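Local coordinates for protein sphingomyelinase-c (PDB 1ZWX) that belongs to the DNase I-like endonuclease/exonuclease/phosphatase family and is a bacterial sphingomyelinase C known as SmcL, at residues Thr230-Leu235 with Asp290-Val295. Numbering follows the deposited sequence.
With PO4 (phosphate ion), chain B.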
loop_
_atom_site.group_PDB
_atom_site.type_symbol
_atom_site.label_atom_id
_atom_site.label_comp_id
_atom_site.label_asym_id
_atom_site.label_seq_id
_atom_site.Cartn_x
_atom_site.Cartn_y
_atom_site.Cartn_z
ATOM N N THR A 230 -7.400 7.247 -17.612
ATOM C CA THR A 230 -7.036 7.632 -18.972
ATOM C C THR A 230 -5.941 6.753 -19.573
ATOM O O THR A 230 -5.812 6.711 -20.787
ATOM C CB THR A 230 -6.706 9.160 -19.146
ATOM O OG1 THR A 230 -5.433 9.484 -18.570
ATOM C CG2 THR A 230 -7.748 10.020 -18.532
ATOM N N THR A 231 -5.177 6.026 -18.738
ATOM C CA THR A 231 -4.100 5.151 -19.219
ATOM C C THR A 231 -4.189 3.674 -18.795
ATOM O O THR A 231 -3.602 2.797 -19.435
ATOM C CB THR A 231 -2.696 5.703 -18.785
ATOM O OG1 THR A 231 -2.612 5.740 -17.350
ATOM C CG2 THR A 231 -2.456 7.116 -19.335
ATOM N N ASN A 232 -4.874 3.393 -17.687
ATOM C CA ASN A 232 -4.883 2.046 -17.124
ATOM C C ASN A 232 -5.950 1.194 -17.815
ATOM O O ASN A 232 -7.129 1.534 -17.769
ATOM C CB ASN A 232 -5.123 2.119 -15.607
ATOM C CG ASN A 232 -4.891 0.815 -14.904
ATOM O OD1 ASN A 232 -5.692 -0.104 -14.995
ATOM N ND2 ASN A 232 -3.804 0.733 -14.150
ATOM N N SER A 233 -5.532 0.095 -18.449
ATOM C CA SER A 233 -6.452 -0.757 -19.195
ATOM C C SER A 233 -7.612 -1.306 -18.318
ATOM O O SER A 233 -8.750 -1.413 -18.790
ATOM C CB SER A 233 -5.676 -1.885 -19.844
ATOM O OG SER A 233 -5.190 -2.806 -18.875
ATOM N N MET A 234 -7.331 -1.624 -17.046
ATOM C CA MET A 234 -8.358 -2.159 -16.136
ATOM C C MET A 234 -9.386 -1.076 -15.737
ATOM O O MET A 234 -10.572 -1.371 -15.593
ATOM C CB MET A 234 -7.730 -2.831 -14.896
ATOM C CG MET A 234 -6.656 -3.928 -15.215
ATOM S SD MET A 234 -5.762 -4.655 -13.797
ATOM C CE MET A 234 -7.088 -5.672 -13.198
ATOM N N LEU A 235 -8.948 0.169 -15.573
ATOM C CA LEU A 235 -9.868 1.261 -15.227
ATOM C C LEU A 235 -10.686 1.758 -16.436
ATOM O O LEU A 235 -11.770 2.323 -16.266
ATOM C CB LEU A 235 -9.123 2.435 -14.592
ATOM C CG LEU A 235 -8.512 2.173 -13.216
ATOM C CD1 LEU A 235 -7.777 3.409 -12.725
ATOM C CD2 LEU A 235 -9.599 1.749 -12.224
ATOM N N ASP A 290 -5.055 -1.941 -10.989
ATOM C CA ASP A 290 -5.679 -0.681 -11.359
ATOM C C ASP A 290 -4.948 0.533 -10.781
ATOM O O ASP A 290 -5.275 1.677 -11.140
ATOM C CB ASP A 290 -7.195 -0.671 -11.042
ATOM C CG ASP A 290 -7.519 -0.736 -9.542
ATOM O OD1 ASP A 290 -6.647 -1.047 -8.695
ATOM O OD2 ASP A 290 -8.714 -0.491 -9.209
ATOM N N HIS A 291 -3.985 0.291 -9.869
ATOM C CA HIS A 291 -3.096 1.354 -9.369
ATOM C C HIS A 291 -1.721 1.111 -9.966
ATOM O O HIS A 291 -1.334 -0.042 -10.168
ATOM C CB HIS A 291 -2.933 1.334 -7.848
ATOM C CG HIS A 291 -4.131 1.812 -7.084
ATOM N ND1 HIS A 291 -4.134 2.992 -6.371
ATOM C CD2 HIS A 291 -5.360 1.259 -6.909
ATOM C CE1 HIS A 291 -5.318 3.158 -5.802
ATOM N NE2 HIS A 291 -6.080 2.120 -6.107
ATOM N N TYR A 292 -0.970 2.191 -10.179
ATOM C CA TYR A 292 0.444 2.055 -10.505
ATOM C C TYR A 292 1.272 1.944 -9.237
ATOM O O TYR A 292 0.901 2.513 -8.216
ATOM C CB TYR A 292 0.946 3.214 -11.375
ATOM C CG TYR A 292 0.254 3.313 -12.689
ATOM C CD1 TYR A 292 -0.394 4.509 -13.086
ATOM C CD2 TYR A 292 0.219 2.223 -13.547
ATOM C CE1 TYR A 292 -1.049 4.590 -14.335
ATOM C CE2 TYR A 292 -0.442 2.292 -14.786
ATOM C CZ TYR A 292 -1.069 3.457 -15.171
ATOM O OH TYR A 292 -1.697 3.471 -16.408
ATOM N N PRO A 293 2.387 1.171 -9.292
ATOM C CA PRO A 293 3.298 1.064 -8.154
ATOM C C PRO A 293 4.052 2.387 -7.951
ATOM O O PRO A 293 4.172 3.183 -8.889
ATOM C CB PRO A 293 4.293 -0.022 -8.572
ATOM C CG PRO A 293 3.911 -0.462 -9.945
ATOM C CD PRO A 293 2.837 0.401 -10.470
ATOM N N VAL A 294 4.498 2.630 -6.728
ATOM C CA VAL A 294 5.278 3.827 -6.422
ATOM C C VAL A 294 6.595 3.340 -5.792
ATOM O O VAL A 294 6.592 2.445 -4.979
ATOM C CB VAL A 294 4.513 4.853 -5.500
ATOM C CG1 VAL A 294 5.451 5.888 -4.913
ATOM C CG2 VAL A 294 3.366 5.535 -6.279
ATOM N N VAL A 295 7.708 3.924 -6.207
ATOM C CA VAL A 295 9.016 3.621 -5.582
ATOM C C VAL A 295 9.497 4.819 -4.750
ATOM O O VAL A 295 9.407 5.973 -5.192
ATOM C CB VAL A 295 10.073 3.056 -6.627
ATOM C CG1 VAL A 295 10.315 4.034 -7.778
ATOM C CG2 VAL A 295 11.385 2.586 -5.921
HETATM P P PO4 B . -9.873 1.250 -5.017
HETATM O O1 PO4 B . -10.872 1.364 -6.158
HETATM O O2 PO4 B . -8.490 1.021 -5.569
HETATM O O3 PO4 B . -9.816 2.558 -4.247
HETATM O O4 PO4 B . -10.298 0.092 -4.133
HETATM O O HOH W 1 -0.957 1.606 -18.236
#
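Thr-231 and Tyr-292 make the one direct hydrogen bond between 230-235 and 290-295: OG1 of Thr-231 lies 2.6 Å from OH of Tyr-292, near the plane of the phenol and at its edge, and either hydroxyl could donate. With chi1 at 62°, OG1 sits between the threonine's own N and carbonyl carbon, which turns it to the incoming ring. A water 2.7 Å from Tyr-292 OH also bridges to Thr-231 O, a second, indirect link.

Asn-232 comes next and serves both sides. As N-cap of helix 233-238 it offers OD1 to Met-234 N at 3.0 Å and to Leu-235 N, both weak bonds. Its CG is anti to the backbone N (chi1 -169°), and ND2 donates to O of Ser-289, the residue just before Asp-290. The amide thus fastens the helix start to the loop leading into Asp-290, while ND2 also lies 3.8 Å from CE2 of Tyr-292, oblique to its ring.

Van der Waals contact against Asp-290 makes up the rest. Leu-235 crosses Asp-290 at about a right angle, its CD2 3.6 Å from Asp-290 CB and its CD1 3.4 Å from Asp-290 O. The extended chi2 of Met-234 carries its SD to 4.0 Å from Asp-290 N.

Next along the chain, His-291 turns away from the helix. Its NE2 donates to O2 of the phosphate ion at 2.7 Å, in the plane of the imidazole, while ND1 is bonded to Asp-248 OD1. The Asp-248–His-291 pair, with His-291 in the loop just before strand 294-298, matches the Asp-His pair of DNase I-like active sites. The phosphate, probably from the crystallisation liquor, would then mark that pocket, and the capped helix start packs against the loop that carries this histidine.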